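Local coordinates for protein syncytin-1 (Homo sapiens, PDB 5HA6) that probably drives cell-cell membrane fusion as the fusion subunit of a human endogenous retroviral envelope glycoprotein, assembled here as a trimer, at residues Leu50-Ala58 against Tyr89-Thr97. The protein carries 1 engineered substitution. Sequence-based numbering, arbitrary orientation.
Sequences LQDQLNSLA and YVNQSGIVT
Tyr89, Asn91 and Asn55 meet across the contact through one water, a polar link between the two segments. The water oxygen accepts from Tyr89 OH at 2.6 Å, lying in the plane of the phenol ring at its edge. The same water donates to Asn55 OD1, 2.7 Å from its oxygen. Its other donation goes to Asn91 OD1, 2.5 Å from the water oxygen, consistent with two carbonyl oxygens, both acceptors, lying near each other.

Van der Waals packing flanks this bridge. Ala58 CB approaches the Tyr89 ring obliquely, 3.5 Å from CE2, while CB and CD2 of Leu54 lie near the phenol oxygen. With CG anti to the backbone N (chi1 -172°) and a bend at chi2, Gln51 reaches across to lay its amide carbon CD 3.4 Å from Ser93 CA; the end of its side chain also abuts Val96.

Within 89-97, Asn91 forms an Asx turn. Its OD1 accepts from Ser93 N at 3.1 Å, the donor standing 59° out of the carbonyl plane. Its ND2 donates over 3.2 Å to Ser93 OG, which lies near the plane of the Asn91 amide. The water-bound amide is thereby tied to the first turn of helix 93-115, with Gln92 at the N-cap.

The short helical axes run nearly antiparallel (167°), 10.4 Å apart at closest approach. The arrangement fits the hairpin of retroviral fusion subunits: the extended residues and helix 93-115 return along the long helix 25-71. A second subunit packs against the same residues: Val90 N hydrogen-bonds to its Ser56 OG, and its Gln53 packs against Tyr89, Asn91 and Gln92.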
loop_
_atom_site.group_PDB
_atom_site.type_symbol
_atom_site.label_atom_id
_atom_site.label_comp_id
_atom_site.label_asym_id
_atom_site.label_seq_id
_atom_site.Cartn_x
_atom_site.Cartn_y
_atom_site.Cartn_z
ATOM N N LEU A 50 3.554 -0.951 -4.085
ATOM C CA LEU A 50 2.136 -0.917 -3.779
ATOM C C LEU A 50 1.441 0.141 -4.623
ATOM O O LEU A 50 0.342 -0.123 -5.215
ATOM C CB LEU A 50 1.919 -0.670 -2.292
ATOM C CG LEU A 50 2.377 -1.807 -1.400
ATOM C CD1 LEU A 50 2.507 -1.419 0.027
ATOM C CD2 LEU A 50 1.382 -2.945 -1.492
ATOM N N GLN A 51 2.042 1.321 -4.727
ATOM C CA GLN A 51 1.458 2.360 -5.616
ATOM C C GLN A 51 1.411 1.969 -7.085
ATOM O O GLN A 51 0.402 2.229 -7.768
ATOM C CB GLN A 51 2.205 3.688 -5.508
ATOM C CG GLN A 51 1.520 4.838 -6.262
ATOM C CD GLN A 51 0.192 5.187 -5.623
ATOM O OE1 GLN A 51 0.157 5.539 -4.443
ATOM N NE2 GLN A 51 -0.913 5.034 -6.369
ATOM N N ASP A 52 2.468 1.314 -7.571
ATOM C CA ASP A 52 2.468 0.831 -8.920
ATOM C C ASP A 52 1.305 -0.130 -9.124
ATOM O O ASP A 52 0.656 -0.090 -10.173
ATOM C CB ASP A 52 3.800 0.126 -9.273
ATOM C CG ASP A 52 4.943 1.098 -9.491
ATOM O OD1 ASP A 52 6.097 0.672 -9.369
ATOM O OD2 ASP A 52 4.688 2.291 -9.739
ATOM N N GLN A 53 1.071 -1.048 -8.174
ATOM C CA GLN A 53 -0.062 -1.971 -8.344
ATOM C C GLN A 53 -1.421 -1.291 -8.288
ATOM O O GLN A 53 -2.311 -1.641 -9.088
ATOM C CB GLN A 53 -0.006 -3.089 -7.299
ATOM C CG GLN A 53 1.221 -4.020 -7.501
ATOM C CD GLN A 53 1.456 -4.852 -6.276
ATOM O OE1 GLN A 53 1.998 -4.369 -5.276
ATOM N NE2 GLN A 53 1.000 -6.083 -6.310
ATOM N N LEU A 54 -1.628 -0.345 -7.376
ATOM C CA LEU A 54 -2.843 0.485 -7.485
ATOM C C LEU A 54 -3.040 1.165 -8.845
ATOM O O LEU A 54 -4.146 1.107 -9.425
ATOM C CB LEU A 54 -2.828 1.577 -6.439
ATOM C CG LEU A 54 -3.233 1.062 -5.092
ATOM C CD1 LEU A 54 -2.809 2.087 -4.032
ATOM C CD2 LEU A 54 -4.771 0.889 -5.108
ATOM N N ASN A 55 -1.985 1.805 -9.355
ATOM C CA ASN A 55 -2.061 2.407 -10.686
ATOM C C ASN A 55 -2.430 1.357 -11.739
ATOM O O ASN A 55 -3.244 1.615 -12.627
ATOM C CB ASN A 55 -0.736 3.068 -11.087
ATOM C CG ASN A 55 -0.306 4.185 -10.128
ATOM O OD1 ASN A 55 -1.119 4.779 -9.423
ATOM N ND2 ASN A 55 0.999 4.460 -10.094
ATOM N N SER A 56 -1.789 0.197 -11.676
ATOM C CA SER A 56 -2.065 -0.865 -12.668
ATOM C C SER A 56 -3.539 -1.315 -12.582
ATOM O O SER A 56 -4.251 -1.402 -13.601
ATOM C CB SER A 56 -1.102 -2.043 -12.451
ATOM O OG SER A 56 -1.217 -3.058 -13.452
ATOM N N LEU A 57 -3.990 -1.585 -11.369
ATOM C CA LEU A 57 -5.316 -2.105 -11.142
ATOM C C LEU A 57 -6.380 -1.078 -11.487
ATOM O O LEU A 57 -7.420 -1.428 -12.108
ATOM C CB LEU A 57 -5.475 -2.563 -9.674
ATOM C CG LEU A 57 -6.724 -3.424 -9.390
ATOM C CD1 LEU A 57 -6.706 -4.745 -10.146
ATOM C CD2 LEU A 57 -6.948 -3.691 -7.873
ATOM N N ALA A 58 -6.107 0.185 -11.173
ATOM C CA ALA A 58 -7.066 1.238 -11.450
ATOM C C ALA A 58 -7.332 1.339 -12.963
ATOM O O ALA A 58 -8.454 1.615 -13.379
ATOM C CB ALA A 58 -6.581 2.579 -10.893
ATOM N N TYR A 89 -12.814 7.268 -8.490
ATOM C CA TYR A 89 -11.536 6.889 -7.914
ATOM C C TYR A 89 -10.686 8.132 -7.772
ATOM O O TYR A 89 -10.519 8.884 -8.734
ATOM C CB TYR A 89 -10.782 5.876 -8.776
ATOM C CG TYR A 89 -9.375 5.546 -8.262
ATOM C CD1 TYR A 89 -9.181 5.136 -6.963
ATOM C CD2 TYR A 89 -8.261 5.621 -9.098
ATOM C CE1 TYR A 89 -7.912 4.799 -6.481
ATOM C CE2 TYR A 89 -7.008 5.283 -8.641
ATOM C CZ TYR A 89 -6.822 4.878 -7.339
ATOM O OH TYR A 89 -5.538 4.553 -6.891
ATOM N N VAL A 90 -10.095 8.324 -6.605
ATOM C CA VAL A 90 -9.201 9.461 -6.436
ATOM C C VAL A 90 -7.778 8.937 -6.355
ATOM O O VAL A 90 -7.381 8.379 -5.352
ATOM C CB VAL A 90 -9.522 10.250 -5.208
ATOM C CG1 VAL A 90 -8.614 11.458 -5.117
ATOM C CG2 VAL A 90 -10.983 10.651 -5.207
ATOM N N ASN A 91 -7.033 9.146 -7.420
ATOM C CA ASN A 91 -5.646 8.672 -7.509
ATOM C C ASN A 91 -4.732 9.598 -6.753
ATOM O O ASN A 91 -4.729 10.798 -6.962
ATOM C CB ASN A 91 -5.181 8.613 -8.970
ATOM C CG ASN A 91 -3.645 8.562 -9.088
ATOM O OD1 ASN A 91 -3.018 7.672 -8.534
ATOM N ND2 ASN A 91 -3.077 9.466 -9.863
ATOM N N GLN A 92 -3.962 9.048 -5.854
ATOM C CA GLN A 92 -3.080 9.828 -5.050
ATOM C C GLN A 92 -1.628 9.352 -5.150
ATOM O O GLN A 92 -0.838 9.504 -4.199
ATOM C CB GLN A 92 -3.582 9.804 -3.622
ATOM C CG GLN A 92 -4.930 10.543 -3.487
ATOM C CD GLN A 92 -5.370 10.667 -2.068
ATOM O OE1 GLN A 92 -5.556 9.662 -1.377
ATOM N NE2 GLN A 92 -5.535 11.897 -1.609
ATOM N N SER A 93 -1.248 8.884 -6.333
ATOM C CA SER A 93 0.129 8.437 -6.553
ATOM C C SER A 93 1.131 9.548 -6.258
ATOM O O SER A 93 2.225 9.276 -5.775
ATOM C CB SER A 93 0.343 7.976 -7.985
ATOM O OG SER A 93 -0.052 9.032 -8.873
ATOM N N GLY A 94 0.764 10.775 -6.597
ATOM C CA GLY A 94 1.600 11.951 -6.355
ATOM C C GLY A 94 2.034 12.100 -4.894
ATOM O O GLY A 94 3.208 12.423 -4.596
ATOM N N ILE A 95 1.112 11.820 -3.972
ATOM C CA ILE A 95 1.419 11.945 -2.560
ATOM C C ILE A 95 2.451 10.870 -2.184
ATOM O O ILE A 95 3.478 11.166 -1.552
ATOM C CB ILE A 95 0.153 11.821 -1.712
ATOM C CG1 ILE A 95 -0.719 13.060 -1.934
ATOM C CG2 ILE A 95 0.480 11.710 -0.226
ATOM C CD1 ILE A 95 -2.057 12.944 -1.322
ATOM N N VAL A 96 2.194 9.627 -2.572
ATOM C CA VAL A 96 3.059 8.539 -2.125
ATOM C C VAL A 96 4.421 8.685 -2.754
ATOM O O VAL A 96 5.473 8.532 -2.094
ATOM C CB VAL A 96 2.439 7.161 -2.464
ATOM C CG1 VAL A 96 3.383 6.023 -2.165
ATOM C CG2 VAL A 96 1.117 6.953 -1.660
ATOM N N THR A 97 4.425 8.977 -4.039
ATOM C CA THR A 97 5.668 9.233 -4.759
ATOM C C THR A 97 6.493 10.326 -4.049
ATOM O O THR A 97 7.737 10.177 -3.852
ATOM C CB THR A 97 5.359 9.628 -6.218
ATOM O OG1 THR A 97 4.761 8.493 -6.870
ATOM C CG2 THR A 97 6.636 10.050 -6.994
HETATM O O HOH W 1 -3.623 5.207 -8.563
#